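Local coordinates for cell shape-determining protein MreC (Listeria monocytogenes, PDB 2J5U), which is probably involved in forming and maintaining the shape of the bacterial cell, at residues D54-E57 with D63-R66; I76-T81 with D85-D90; V113-T116 with A121-E124; S136-V139 with E143-F146. One frame throughout, in Å; residues are numbered along the deposited sequence.

Contact 1 (D54-E57 with D63-R66); sequences DLKE and DSIR
Short of the flat guanidinium of Arg66, the ammonium of Lys56 comes up to the aliphatic shaft of the arginine, NZ of Lys56 lying 4.4 Å from CD of Arg66. The contact closes the turn at the C-terminal end of helix 31-58, a helix within the predicted coiled-coil region, where the chain doubles back through residues 63-66 on its way to the barrel strand 68-77. Only 98 Å² is buried between the segments, and nearly all of it belongs to one long side chain and one short one. Lys56 leaves the helix with CG beside its own backbone N and then runs fully extended, which carries the ammonium across a gap of 8.5 Å between CA of Lys56 and CA of Ser64. There NZ of Lys56 donates to OG of Ser64 at 2.9 Å, while CE of Lys56 rests 3.7 Å from CB of Ser64. The ammonium has further partners: a salt bridge to Glu51 of the second subunit and a weak bond to Asn52 of its own helix. The carboxylate from the other chain should offset the nearby positive charge of Arg66, whose NE is 5.8 Å from NZ of Lys56. Both residues face the second subunit, Lys56 packing on Leu55 and Arg66 on Glu51 of that chain. Set between its backbone N and carbonyl carbon, OG of Ser64 can meet not only NZ of Lys56 but also N of Arg66, from which it accepts a weak hydrogen bond at 3.3 Å.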
ATOM      1  N   ASP A  54     -19.448 -34.702 -33.477  1.00 88.42           N
ATOM      2  CA  ASP A  54     -18.389 -33.978 -32.784  1.00 88.36           C
ATOM      3  C   ASP A  54     -18.743 -33.778 -31.327  1.00 86.25           C
ATOM      4  O   ASP A  54     -17.933 -34.050 -30.444  1.00 85.74           O
ATOM      5  CB  ASP A  54     -18.137 -32.619 -33.429  1.00 91.08           C
ATOM      6  CG  ASP A  54     -17.600 -32.743 -34.835  1.00 94.30           C
ATOM      7  OD1 ASP A  54     -16.804 -33.682 -35.088  1.00 94.87           O
ATOM      8  OD2 ASP A  54     -17.967 -31.895 -35.679  1.00 95.94           O
ATOM      9  N   LEU A  55     -19.956 -33.293 -31.082  1.00 83.90           N
ATOM     10  CA  LEU A  55     -20.427 -33.062 -29.726  1.00 81.55           C
ATOM     11  C   LEU A  55     -20.274 -34.314 -28.870  1.00 82.35           C
ATOM     12  O   LEU A  55     -19.711 -34.259 -27.773  1.00 81.40           O
ATOM     13  CB  LEU A  55     -21.894 -32.642 -29.745  1.00 78.88           C
ATOM     14  CG  LEU A  55     -22.204 -31.265 -30.317  1.00 76.27           C
ATOM     15  CD1 LEU A  55     -23.707 -31.098 -30.482  1.00 76.09           C
ATOM     16  CD2 LEU A  55     -21.641 -30.215 -29.387  1.00 74.20           C
ATOM     17  N   LYS A  56     -20.776 -35.441 -29.372  1.00 83.05           N
ATOM     18  CA  LYS A  56     -20.696 -36.699 -28.635  1.00 84.44           C
ATOM     19  C   LYS A  56     -19.256 -37.109 -28.400  1.00 85.96           C
ATOM     20  O   LYS A  56     -18.974 -37.860 -27.464  1.00 86.08           O
ATOM     21  CB  LYS A  56     -21.448 -37.817 -29.367  1.00 83.68           C
ATOM     22  CG  LYS A  56     -22.962 -37.766 -29.194  1.00 83.55           C
ATOM     23  CD  LYS A  56     -23.673 -38.739 -30.123  1.00 81.91           C
ATOM     24  CE  LYS A  56     -25.178 -38.650 -29.952  1.00 82.16           C
ATOM     25  NZ  LYS A  56     -25.928 -39.359 -31.031  1.00 81.31           N
ATOM     26  N   GLU A  57     -18.350 -36.624 -29.249  1.00 87.62           N
ATOM     27  CA  GLU A  57     -16.929 -36.931 -29.099  1.00 88.60           C
ATOM     28  C   GLU A  57     -16.319 -36.008 -28.039  1.00 87.07           C
ATOM     29  O   GLU A  57     -15.433 -36.421 -27.287  1.00 86.02           O
ATOM     30  CB  GLU A  57     -16.185 -36.773 -30.437  1.00 92.10           C
ATOM     31  CG  GLU A  57     -16.544 -37.835 -31.487  1.00 97.61           C
ATOM     32  CD  GLU A  57     -15.626 -37.815 -32.714  1.00100.49           C
ATOM     33  OE1 GLU A  57     -15.483 -36.739 -33.342  1.00102.33           O
ATOM     34  OE2 GLU A  57     -15.057 -38.882 -33.054  1.00101.34           O
ATOM     35  N   ASP A  63     -21.871 -45.185 -28.447  1.00 75.35           N
ATOM     36  CA  ASP A  63     -23.066 -45.996 -28.644  1.00 74.08           C
ATOM     37  C   ASP A  63     -24.307 -45.337 -28.080  1.00 72.02           C
ATOM     38  O   ASP A  63     -24.956 -45.883 -27.184  1.00 69.98           O
ATOM     39  CB  ASP A  63     -22.876 -47.368 -27.992  1.00 75.39           C
ATOM     40  CG  ASP A  63     -21.705 -48.135 -28.584  1.00 78.13           C
ATOM     41  OD1 ASP A  63     -21.670 -48.299 -29.826  1.00 78.60           O
ATOM     42  OD2 ASP A  63     -20.822 -48.573 -27.812  1.00 78.29           O
ATOM     43  N   SER A  64     -24.630 -44.159 -28.605  1.00 70.12           N
ATOM     44  CA  SER A  64     -25.806 -43.435 -28.160  1.00 67.72           C
ATOM     45  C   SER A  64     -27.054 -44.221 -28.566  1.00 66.54           C
ATOM     46  O   SER A  64     -26.984 -45.197 -29.313  1.00 65.97           O
ATOM     47  CB  SER A  64     -25.857 -42.045 -28.785  1.00 66.86           C
ATOM     48  OG  SER A  64     -26.340 -42.117 -30.109  1.00 67.13           O
ATOM     49  N   ILE A  65     -28.196 -43.766 -28.076  1.00 64.42           N
ATOM     50  CA  ILE A  65     -29.461 -44.403 -28.340  1.00 62.49           C
ATOM     51  C   ILE A  65     -29.857 -44.466 -29.819  1.00 63.24           C
ATOM     52  O   ILE A  65     -30.702 -45.270 -30.188  1.00 63.29           O
ATOM     53  CB  ILE A  65     -30.567 -43.692 -27.529  1.00 63.88           C
ATOM     54  CG1 ILE A  65     -31.415 -44.717 -26.775  1.00 62.60           C
ATOM     55  CG2 ILE A  65     -31.399 -42.809 -28.436  1.00 63.07           C
ATOM     56  CD1 ILE A  65     -32.113 -45.696 -27.639  1.00 64.97           C
ATOM     57  N   ARG A  66     -29.255 -43.653 -30.683  1.00 64.58           N
ATOM     58  CA  ARG A  66     -29.649 -43.697 -32.098  1.00 65.13           C
ATOM     59  C   ARG A  66     -28.752 -44.483 -33.050  1.00 64.75           C
ATOM     60  O   ARG A  66     -29.111 -44.676 -34.206  1.00 62.52           O
ATOM     61  CB  ARG A  66     -29.791 -42.288 -32.662  1.00 65.63           C
ATOM     62  CG  ARG A  66     -29.906 -41.213 -31.626  1.00 70.90           C
ATOM     63  CD  ARG A  66     -30.095 -39.865 -32.285  1.00 72.88           C
ATOM     64  NE  ARG A  66     -31.312 -39.825 -33.087  1.00 74.32           N
ATOM     65  CZ  ARG A  66     -31.320 -39.688 -34.407  1.00 76.50           C
ATOM     66  NH1 ARG A  66     -32.478 -39.660 -35.064  1.00 74.73           N
ATOM     67  NH2 ARG A  66     -30.167 -39.581 -35.065  1.00 75.11           N
TER

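Contact 2 (I76-T81 with D85-D90); sequences ISRNPT and DQVEID
Ile76 and Glu88 meet through their backbones, N of Ile76 donating to O of Glu88 at 2.7 Å. Although Ile76 lies at the exposed margin, it packs closely: its CG1 is 3.6 Å from that same carbonyl O of Glu88, while its other branch, CG2, presses obliquely on CB of Asp90 at 3.4 Å. The carboxylate of Asp90 takes no part in this apolar touch; it is spent on the backbone N of Ser74. Further along, N of Glu88 donates to O of Ser77 at 3.1 Å. Arg78 makes the second close patch, over the buried Val87. Its chain stays extended from CG to NE, with CG opposite the backbone N (chi1 -172°), and it slants across Val87 so that CD of Arg78 lies 3.5 Å from CG2 of Val87. The same methyl then sits over one face of the guanidinium, with NE of Arg78 3.7 Å away. The polar end of Arg78 is held outside the two segments, by a cation-pi contact with Trp83 and by bonds to the carbonyls of Trp83 and Met216, which probably hold the guanidinium in place with one face under Val87. The Ser77 and Glu88 side is looser: their side chains come no nearer than CB to CB, 4.2 Å, and their polar ends do not meet. Beyond Arg78 the segments part, and the exposed chain folds on itself as an Asx turn in which OD1 of Asn79 accepts from both N and OG1 of Thr81. The whole is an antiparallel hairpin between strands 68-77 and 86-89, within a six-stranded antiparallel barrel of the MreC barrel core.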
ATOM      1  N   ILE A  76     -38.262 -63.524 -48.750  1.00 56.56           N
ATOM      2  CA  ILE A  76     -38.232 -64.705 -49.609  1.00 56.27           C
ATOM      3  C   ILE A  76     -39.508 -65.551 -49.541  1.00 55.34           C
ATOM      4  O   ILE A  76     -39.632 -66.531 -50.259  1.00 56.87           O
ATOM      5  CB  ILE A  76     -37.039 -65.615 -49.299  1.00 56.29           C
ATOM      6  CG1 ILE A  76     -37.152 -66.170 -47.886  1.00 57.40           C
ATOM      7  CG2 ILE A  76     -35.762 -64.840 -49.447  1.00 58.21           C
ATOM      8  CD1 ILE A  76     -36.027 -67.096 -47.525  1.00 56.92           C
ATOM      9  N   SER A  77     -40.458 -65.179 -48.689  1.00 54.18           N
ATOM     10  CA  SER A  77     -41.703 -65.933 -48.586  1.00 54.08           C
ATOM     11  C   SER A  77     -42.758 -65.214 -47.771  1.00 54.04           C
ATOM     12  O   SER A  77     -42.464 -64.618 -46.743  1.00 55.75           O
ATOM     13  CB  SER A  77     -41.458 -67.311 -47.977  1.00 54.62           C
ATOM     14  OG  SER A  77     -42.683 -68.007 -47.807  1.00 56.91           O
ATOM     15  N   ARG A  78     -43.994 -65.272 -48.240  1.00 54.14           N
ATOM     16  CA  ARG A  78     -45.105 -64.631 -47.559  1.00 54.51           C
ATOM     17  C   ARG A  78     -46.361 -65.416 -47.914  1.00 56.06           C
ATOM     18  O   ARG A  78     -46.665 -65.629 -49.085  1.00 55.43           O
ATOM     19  CB  ARG A  78     -45.222 -63.176 -48.005  1.00 51.31           C
ATOM     20  CG  ARG A  78     -46.223 -62.370 -47.219  1.00 49.74           C
ATOM     21  CD  ARG A  78     -46.090 -60.898 -47.540  1.00 47.73           C
ATOM     22  NE  ARG A  78     -46.967 -60.076 -46.721  1.00 47.23           N
ATOM     23  CZ  ARG A  78     -46.937 -58.746 -46.704  1.00 50.25           C
ATOM     24  NH1 ARG A  78     -47.774 -58.085 -45.921  1.00 48.80           N
ATOM     25  NH2 ARG A  78     -46.073 -58.077 -47.466  1.00 50.77           N
ATOM     26  N   ASN A  79     -47.077 -65.862 -46.890  1.00 57.00           N
ATOM     27  CA  ASN A  79     -48.268 -66.658 -47.089  1.00 57.10           C
ATOM     28  C   ASN A  79     -49.523 -65.812 -47.069  1.00 56.14           C
ATOM     29  O   ASN A  79     -49.745 -65.043 -46.146  1.00 55.86           O
ATOM     30  CB  ASN A  79     -48.356 -67.728 -45.999  1.00 58.59           C
ATOM     31  CG  ASN A  79     -49.425 -68.765 -46.280  1.00 59.44           C
ATOM     32  OD1 ASN A  79     -50.503 -68.453 -46.786  1.00 60.22           O
ATOM     33  ND2 ASN A  79     -49.134 -70.007 -45.937  1.00 58.99           N
ATOM     34  N   PRO A  80     -50.356 -65.927 -48.109  1.00 58.28           N
ATOM     35  CA  PRO A  80     -51.586 -65.128 -48.112  1.00 58.53           C
ATOM     36  C   PRO A  80     -52.475 -65.401 -46.902  1.00 59.08           C
ATOM     37  O   PRO A  80     -53.204 -64.515 -46.452  1.00 59.81           O
ATOM     38  CB  PRO A  80     -52.257 -65.488 -49.450  1.00 55.86           C
ATOM     39  CG  PRO A  80     -51.432 -66.616 -50.020  1.00 57.64           C
ATOM     40  CD  PRO A  80     -50.060 -66.433 -49.460  1.00 56.89           C
ATOM     41  N   THR A  81     -52.412 -66.611 -46.360  1.00 59.13           N
ATOM     42  CA  THR A  81     -53.226 -66.933 -45.192  1.00 60.53           C
ATOM     43  C   THR A  81     -52.950 -65.968 -44.031  1.00 61.16           C
ATOM     44  O   THR A  81     -53.871 -65.592 -43.313  1.00 62.73           O
ATOM     45  CB  THR A  81     -52.972 -68.376 -44.703  1.00 61.62           C
ATOM     46  OG1 THR A  81     -53.137 -69.287 -45.799  1.00 62.03           O
ATOM     47  CG2 THR A  81     -53.951 -68.740 -43.582  1.00 60.23           C
ATOM     48  N   ASP A  85     -49.388 -60.613 -41.082  1.00 57.88           N
ATOM     49  CA  ASP A  85     -48.774 -60.932 -39.811  1.00 59.16           C
ATOM     50  C   ASP A  85     -47.278 -61.143 -39.894  1.00 58.21           C
ATOM     51  O   ASP A  85     -46.510 -60.726 -39.025  1.00 58.73           O
ATOM     52  CB  ASP A  85     -49.368 -62.227 -39.234  1.00 59.24           C
ATOM     53  CG  ASP A  85     -50.782 -62.062 -38.734  1.00 64.53           C
ATOM     54  OD1 ASP A  85     -51.170 -60.922 -38.377  1.00 66.85           O
ATOM     55  OD2 ASP A  85     -51.501 -63.086 -38.671  1.00 65.66           O
ATOM     56  N   GLN A  86     -46.856 -61.752 -40.980  1.00 58.19           N
ATOM     57  CA  GLN A  86     -45.489 -62.162 -41.037  1.00 58.78           C
ATOM     58  C   GLN A  86     -44.871 -62.254 -42.414  1.00 57.54           C
ATOM     59  O   GLN A  86     -45.555 -62.334 -43.429  1.00 58.11           O
ATOM     60  CB  GLN A  86     -45.511 -63.491 -40.302  1.00 60.43           C
ATOM     61  CG  GLN A  86     -44.410 -64.433 -40.409  1.00 63.95           C
ATOM     62  CD  GLN A  86     -44.749 -65.645 -39.568  1.00 64.73           C
ATOM     63  OE1 GLN A  86     -45.221 -65.503 -38.440  1.00 61.67           O
ATOM     64  NE2 GLN A  86     -44.516 -66.835 -40.105  1.00 65.09           N
ATOM     65  N   VAL A  87     -43.552 -62.249 -42.421  1.00 56.52           N
ATOM     66  CA  VAL A  87     -42.782 -62.298 -43.640  1.00 56.09           C
ATOM     67  C   VAL A  87     -41.470 -63.020 -43.318  1.00 57.41           C
ATOM     68  O   VAL A  87     -41.041 -63.069 -42.163  1.00 57.69           O
ATOM     69  CB  VAL A  87     -42.544 -60.842 -44.128  1.00 55.67           C
ATOM     70  CG1 VAL A  87     -41.194 -60.692 -44.753  1.00 54.54           C
ATOM     71  CG2 VAL A  87     -43.635 -60.451 -45.104  1.00 54.08           C
ATOM     72  N   GLU A  88     -40.841 -63.606 -44.328  1.00 58.21           N
ATOM     73  CA  GLU A  88     -39.580 -64.303 -44.111  1.00 61.23           C
ATOM     74  C   GLU A  88     -38.447 -63.673 -44.926  1.00 60.66           C
ATOM     75  O   GLU A  88     -38.621 -63.373 -46.106  1.00 60.55           O
ATOM     76  CB  GLU A  88     -39.742 -65.753 -44.491  1.00 65.44           C
ATOM     77  CG  GLU A  88     -38.767 -66.644 -43.813  1.00 74.62           C
ATOM     78  CD  GLU A  88     -39.453 -67.833 -43.164  1.00 81.70           C
ATOM     79  OE1 GLU A  88     -38.748 -68.827 -42.833  1.00 83.57           O
ATOM     80  OE2 GLU A  88     -40.697 -67.764 -42.982  1.00 84.13           O
ATOM     81  N   ILE A  89     -37.290 -63.461 -44.305  1.00 58.88           N
ATOM     82  CA  ILE A  89     -36.181 -62.847 -45.021  1.00 58.65           C
ATOM     83  C   ILE A  89     -35.010 -63.796 -45.221  1.00 59.84           C
ATOM     84  O   ILE A  89     -34.865 -64.777 -44.490  1.00 59.22           O
ATOM     85  CB  ILE A  89     -35.699 -61.558 -44.317  1.00 57.83           C
ATOM     86  CG1 ILE A  89     -35.269 -61.866 -42.880  1.00 56.72           C
ATOM     87  CG2 ILE A  89     -36.809 -60.510 -44.357  1.00 54.30           C
ATOM     88  CD1 ILE A  89     -34.763 -60.660 -42.133  1.00 56.66           C
ATOM     89  N   ASP A  90     -34.177 -63.488 -46.215  1.00 60.87           N
ATOM     90  CA  ASP A  90     -33.029 -64.318 -46.571  1.00 62.84           C
ATOM     91  C   ASP A  90     -31.758 -64.133 -45.744  1.00 62.25           C
ATOM     92  O   ASP A  90     -30.665 -64.526 -46.168  1.00 62.70           O
ATOM     93  CB  ASP A  90     -32.702 -64.145 -48.063  1.00 66.16           C
ATOM     94  CG  ASP A  90     -32.280 -62.723 -48.421  1.00 70.91           C
ATOM     95  OD1 ASP A  90     -32.040 -62.466 -49.619  1.00 73.27           O
ATOM     96  OD2 ASP A  90     -32.184 -61.864 -47.518  1.00 73.31           O
TER

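Contact 3 (V113-T116 with A121-E124); sequences VTTT and ATVE
Thr114 and Thr115 both swing OG1 between their backbone N and carbonyl carbon (chi1 47° and 66°), and this brings two successive hydroxyls to the one residue Thr122. The arrangement is a beta bulge in the antiparallel hairpin of strands 108-116 and 121-125: Val113 pairs with Val123 and Thr116 with Ala121, leaving Thr114 and Thr115 together opposite Thr122. Two nearly straight backbone bonds grip Thr122, from N of Thr114 to O of Thr122 at 2.8 Å and from N of Thr122 to O of Thr115 at 2.9 Å. OG1 of Thr114 adds a weak bond to the same carbonyl O of Thr122, at 3.1 Å. Thr115 and Thr122 lie side by side and point the same way, their OG1 atoms joined by a weak bond of 3.3 Å on the more exposed face. The methyl CG2 of Thr122, set opposite its backbone N, instead leans on OG1 of Thr114 at 3.4 Å. Thr114 turns its own methyl the other way; its side chain crosses that of Glu124 at about a right angle, CG2 of Thr114 touching CB of Glu124 at 3.6 Å. Val113 and Val123 face the barrel interior, where both reach Val103 of the neighbouring strand 102-105. On that same face CB of Ala121 sits 4.2 Å from CG1 of Val113 and 3.9 Å from CG2 of Thr116.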
ATOM      1  N   VAL A 113     -37.679 -58.740 -35.846  1.00 51.84           N
ATOM      2  CA  VAL A 113     -37.335 -60.133 -36.019  1.00 52.86           C
ATOM      3  C   VAL A 113     -37.907 -60.957 -34.869  1.00 53.10           C
ATOM      4  O   VAL A 113     -37.795 -60.582 -33.709  1.00 52.27           O
ATOM      5  CB  VAL A 113     -35.819 -60.306 -36.062  1.00 51.29           C
ATOM      6  CG1 VAL A 113     -35.466 -61.751 -36.318  1.00 52.19           C
ATOM      7  CG2 VAL A 113     -35.247 -59.428 -37.146  1.00 53.62           C
ATOM      8  N   THR A 114     -38.539 -62.074 -35.186  1.00 53.99           N
ATOM      9  CA  THR A 114     -39.090 -62.903 -34.128  1.00 56.03           C
ATOM     10  C   THR A 114     -38.318 -64.200 -33.936  1.00 57.15           C
ATOM     11  O   THR A 114     -37.817 -64.453 -32.846  1.00 58.76           O
ATOM     12  CB  THR A 114     -40.584 -63.211 -34.358  1.00 55.64           C
ATOM     13  OG1 THR A 114     -40.799 -63.623 -35.711  1.00 57.25           O
ATOM     14  CG2 THR A 114     -41.414 -61.987 -34.073  1.00 57.01           C
ATOM     15  N   THR A 115     -38.214 -65.023 -34.972  1.00 57.17           N
ATOM     16  CA  THR A 115     -37.461 -66.264 -34.833  1.00 58.70           C
ATOM     17  C   THR A 115     -36.406 -66.326 -35.913  1.00 58.33           C
ATOM     18  O   THR A 115     -36.636 -65.926 -37.053  1.00 58.96           O
ATOM     19  CB  THR A 115     -38.358 -67.489 -34.944  1.00 58.96           C
ATOM     20  OG1 THR A 115     -38.884 -67.566 -36.268  1.00 63.99           O
ATOM     21  CG2 THR A 115     -39.504 -67.386 -33.964  1.00 58.95           C
ATOM     22  N   THR A 116     -35.241 -66.836 -35.550  1.00 57.98           N
ATOM     23  CA  THR A 116     -34.156 -66.909 -36.498  1.00 58.22           C
ATOM     24  C   THR A 116     -33.608 -68.298 -36.693  1.00 56.02           C
ATOM     25  O   THR A 116     -33.531 -69.092 -35.763  1.00 56.84           O
ATOM     26  CB  THR A 116     -32.991 -66.012 -36.064  1.00 59.72           C
ATOM     27  OG1 THR A 116     -33.485 -64.712 -35.742  1.00 64.76           O
ATOM     28  CG2 THR A 116     -32.003 -65.855 -37.188  1.00 63.41           C
ATOM     29  N   ALA A 121     -34.919 -65.813 -41.459  1.00 48.00           N
ATOM     30  CA  ALA A 121     -35.609 -65.441 -40.239  1.00 45.73           C
ATOM     31  C   ALA A 121     -37.012 -64.923 -40.502  1.00 46.81           C
ATOM     32  O   ALA A 121     -37.341 -64.492 -41.607  1.00 47.92           O
ATOM     33  CB  ALA A 121     -34.810 -64.403 -39.499  1.00 45.23           C
ATOM     34  N   THR A 122     -37.829 -64.956 -39.458  1.00 46.97           N
ATOM     35  CA  THR A 122     -39.210 -64.513 -39.519  1.00 45.87           C
ATOM     36  C   THR A 122     -39.306 -63.131 -38.904  1.00 46.83           C
ATOM     37  O   THR A 122     -38.673 -62.862 -37.887  1.00 50.43           O
ATOM     38  CB  THR A 122     -40.118 -65.475 -38.702  1.00 46.52           C
ATOM     39  OG1 THR A 122     -40.030 -66.794 -39.249  1.00 49.66           O
ATOM     40  CG2 THR A 122     -41.559 -65.028 -38.732  1.00 43.07           C
ATOM     41  N   VAL A 123     -40.077 -62.241 -39.516  1.00 45.55           N
ATOM     42  CA  VAL A 123     -40.250 -60.927 -38.939  1.00 44.05           C
ATOM     43  C   VAL A 123     -41.743 -60.623 -38.847  1.00 47.43           C
ATOM     44  O   VAL A 123     -42.516 -60.841 -39.793  1.00 47.34           O
ATOM     45  CB  VAL A 123     -39.457 -59.800 -39.726  1.00 41.47           C
ATOM     46  CG1 VAL A 123     -38.632 -60.396 -40.810  1.00 39.87           C
ATOM     47  CG2 VAL A 123     -40.387 -58.752 -40.272  1.00 39.03           C
ATOM     48  N   GLU A 124     -42.140 -60.151 -37.669  1.00 49.57           N
ATOM     49  CA  GLU A 124     -43.519 -59.813 -37.398  1.00 51.59           C
ATOM     50  C   GLU A 124     -43.749 -58.374 -37.806  1.00 51.59           C
ATOM     51  O   GLU A 124     -43.053 -57.476 -37.339  1.00 52.25           O
ATOM     52  CB  GLU A 124     -43.804 -60.004 -35.914  1.00 54.46           C
ATOM     53  CG  GLU A 124     -45.187 -59.594 -35.508  1.00 61.27           C
ATOM     54  CD  GLU A 124     -45.759 -60.504 -34.450  1.00 67.91           C
ATOM     55  OE1 GLU A 124     -45.881 -61.726 -34.729  1.00 72.41           O
ATOM     56  OE2 GLU A 124     -46.089 -60.000 -33.347  1.00 71.83           O
TER

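Contact 4 (S136-V139 with E143-F146)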
ATOM      1  N   SER A 136     -42.162 -49.079 -28.579  1.00 48.18           N
ATOM      2  CA  SER A 136     -42.061 -47.822 -27.828  1.00 47.80           C
ATOM      3  C   SER A 136     -41.848 -46.687 -28.826  1.00 47.87           C
ATOM      4  O   SER A 136     -40.918 -46.727 -29.638  1.00 46.26           O
ATOM      5  CB  SER A 136     -40.864 -47.857 -26.878  1.00 48.15           C
ATOM      6  OG  SER A 136     -40.854 -49.005 -26.064  1.00 48.92           O
ATOM      7  N   ALA A 137     -42.678 -45.660 -28.742  1.00 48.89           N
ATOM      8  CA  ALA A 137     -42.577 -44.563 -29.682  1.00 51.77           C
ATOM      9  C   ALA A 137     -42.619 -43.176 -29.077  1.00 53.25           C
ATOM     10  O   ALA A 137     -43.068 -42.974 -27.951  1.00 51.62           O
ATOM     11  CB  ALA A 137     -43.688 -44.686 -30.738  1.00 53.56           C
ATOM     12  N   LYS A 138     -42.166 -42.224 -29.884  1.00 55.10           N
ATOM     13  CA  LYS A 138     -42.126 -40.822 -29.524  1.00 57.47           C
ATOM     14  C   LYS A 138     -42.810 -39.991 -30.616  1.00 58.53           C
ATOM     15  O   LYS A 138     -42.633 -40.248 -31.815  1.00 58.90           O
ATOM     16  CB  LYS A 138     -40.673 -40.371 -29.372  1.00 58.93           C
ATOM     17  CG  LYS A 138     -40.526 -38.962 -28.839  1.00 62.75           C
ATOM     18  CD  LYS A 138     -39.072 -38.583 -28.693  1.00 65.00           C
ATOM     19  CE  LYS A 138     -38.394 -38.553 -30.041  1.00 67.62           C
ATOM     20  NZ  LYS A 138     -36.971 -38.165 -29.914  1.00 70.91           N
ATOM     21  N   VAL A 139     -43.615 -39.017 -30.193  1.00 58.07           N
ATOM     22  CA  VAL A 139     -44.292 -38.118 -31.123  1.00 58.28           C
ATOM     23  C   VAL A 139     -43.481 -36.822 -31.113  1.00 60.58           C
ATOM     24  O   VAL A 139     -43.399 -36.147 -30.077  1.00 59.76           O
ATOM     25  CB  VAL A 139     -45.708 -37.764 -30.656  1.00 56.80           C
ATOM     26  CG1 VAL A 139     -46.361 -36.860 -31.678  1.00 54.44           C
ATOM     27  CG2 VAL A 139     -46.519 -39.012 -30.426  1.00 52.96           C
ATOM     28  N   GLU A 143     -42.575 -30.104 -28.047  1.00 75.10           N
ATOM     29  CA  GLU A 143     -42.368 -30.861 -26.830  1.00 75.60           C
ATOM     30  C   GLU A 143     -42.767 -32.293 -27.135  1.00 72.74           C
ATOM     31  O   GLU A 143     -43.925 -32.571 -27.447  1.00 72.23           O
ATOM     32  CB  GLU A 143     -43.220 -30.300 -25.701  1.00 80.22           C
ATOM     33  CG  GLU A 143     -42.674 -29.007 -25.149  1.00 89.63           C
ATOM     34  CD  GLU A 143     -43.629 -28.349 -24.175  1.00 95.68           C
ATOM     35  OE1 GLU A 143     -44.753 -27.993 -24.604  1.00 97.82           O
ATOM     36  OE2 GLU A 143     -43.259 -28.192 -22.986  1.00 99.78           O
ATOM     37  N   ASN A 144     -41.792 -33.191 -27.056  1.00 68.91           N
ATOM     38  CA  ASN A 144     -41.997 -34.608 -27.325  1.00 64.63           C
ATOM     39  C   ASN A 144     -42.909 -35.312 -26.326  1.00 62.88           C
ATOM     40  O   ASN A 144     -43.029 -34.902 -25.171  1.00 62.80           O
ATOM     41  CB  ASN A 144     -40.641 -35.300 -27.348  1.00 62.71           C
ATOM     42  CG  ASN A 144     -39.767 -34.793 -28.457  1.00 60.92           C
ATOM     43  OD1 ASN A 144     -38.561 -35.018 -28.470  1.00 58.92           O
ATOM     44  ND2 ASN A 144     -40.380 -34.106 -29.414  1.00 60.65           N
ATOM     45  N   ALA A 145     -43.561 -36.372 -26.788  1.00 61.96           N
ATOM     46  CA  ALA A 145     -44.442 -37.179 -25.944  1.00 59.94           C
ATOM     47  C   ALA A 145     -44.109 -38.641 -26.237  1.00 57.84           C
ATOM     48  O   ALA A 145     -43.679 -38.975 -27.343  1.00 56.97           O
ATOM     49  CB  ALA A 145     -45.903 -36.890 -26.258  1.00 59.43           C
ATOM     50  N   PHE A 146     -44.296 -39.505 -25.247  1.00 55.43           N
ATOM     51  CA  PHE A 146     -43.990 -40.915 -25.418  1.00 54.23           C
ATOM     52  C   PHE A 146     -45.206 -41.808 -25.266  1.00 53.71           C
ATOM     53  O   PHE A 146     -46.150 -41.477 -24.562  1.00 54.12           O
ATOM     54  CB  PHE A 146     -42.909 -41.330 -24.428  1.00 51.92           C
ATOM     55  CG  PHE A 146     -41.642 -40.556 -24.583  1.00 54.26           C
ATOM     56  CD1 PHE A 146     -41.525 -39.269 -24.059  1.00 54.44           C
ATOM     57  CD2 PHE A 146     -40.576 -41.079 -25.313  1.00 53.68           C
ATOM     58  CE1 PHE A 146     -40.363 -38.516 -24.266  1.00 53.31           C
ATOM     59  CE2 PHE A 146     -39.410 -40.328 -25.524  1.00 51.87           C
ATOM     60  CZ  PHE A 146     -39.308 -39.050 -25.001  1.00 51.31           C
TER
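Lys138 lies alongside Phe146, both side chains pointing the same way, and CG of Lys138 lies over one face of the Phe146 ring. The first torsion of Lys138 places CG opposite the backbone N (chi1 -173°), which sets this carbon 4.1 Å from the ring centroid and 25° off the normal, as a CH-pi contact displaced toward the rim. CD of Lys138 then touches CE2 of Phe146 at 3.6 Å. Beyond CD, a bend at chi3 (64°) takes the chain off the ring and past OD1 of Asn144, which lies 3.6 Å from CD of Lys138, and the ammonium goes on to a salt bridge with Asp47 of the second subunit. Phe146, with CG beside its backbone N, leans back over the strand pair; its ring also meets Trp83 of the second subunit, and its backbone N bonds to Tyr217 of that chain. This face is therefore part of the dimer interface. On the opposite face Val139 and Ala145 come together, CB to CB at 4.5 Å, with Leu161, Leu164 and Ile194 packed around Val139 in the barrel interior. The strands are joined by N of Val139 donating to O of Ala145 at 2.9 Å, answered by a weak bond of 3.3 Å from N of Ala145 to O of Val139. A CA-H...O contact from CA of Phe146 to O of Ala137, at 3.4 Å, continues the pairing. This is an antiparallel beta hairpin opening the second six-stranded barrel of MreC, a two-barrel layout consistent with the chymotrypsin-like architecture of the Peptidase_PA clan.

The four contacts follow one another along the chain without overlap. Contact 1 joins the end of helix 31-58 to the loop that leads into the first barrel. Contacts 2 and 3 lie in that barrel, their centres 10 Å apart, and touch through strands 86-89 and 121-125, where N of Ile89 and O of Ala121 are 2.9 Å apart. Contact 4 belongs to the second barrel, its centre about 26 Å from that of contact 3 and 20 Å from that of contact 1. Contacts 1 and 4 both meet the second subunit, whereas no other chain of the assembly touches contacts 2 and 3; the helix end and the second barrel's hairpin are thus among the dimer's contact surfaces.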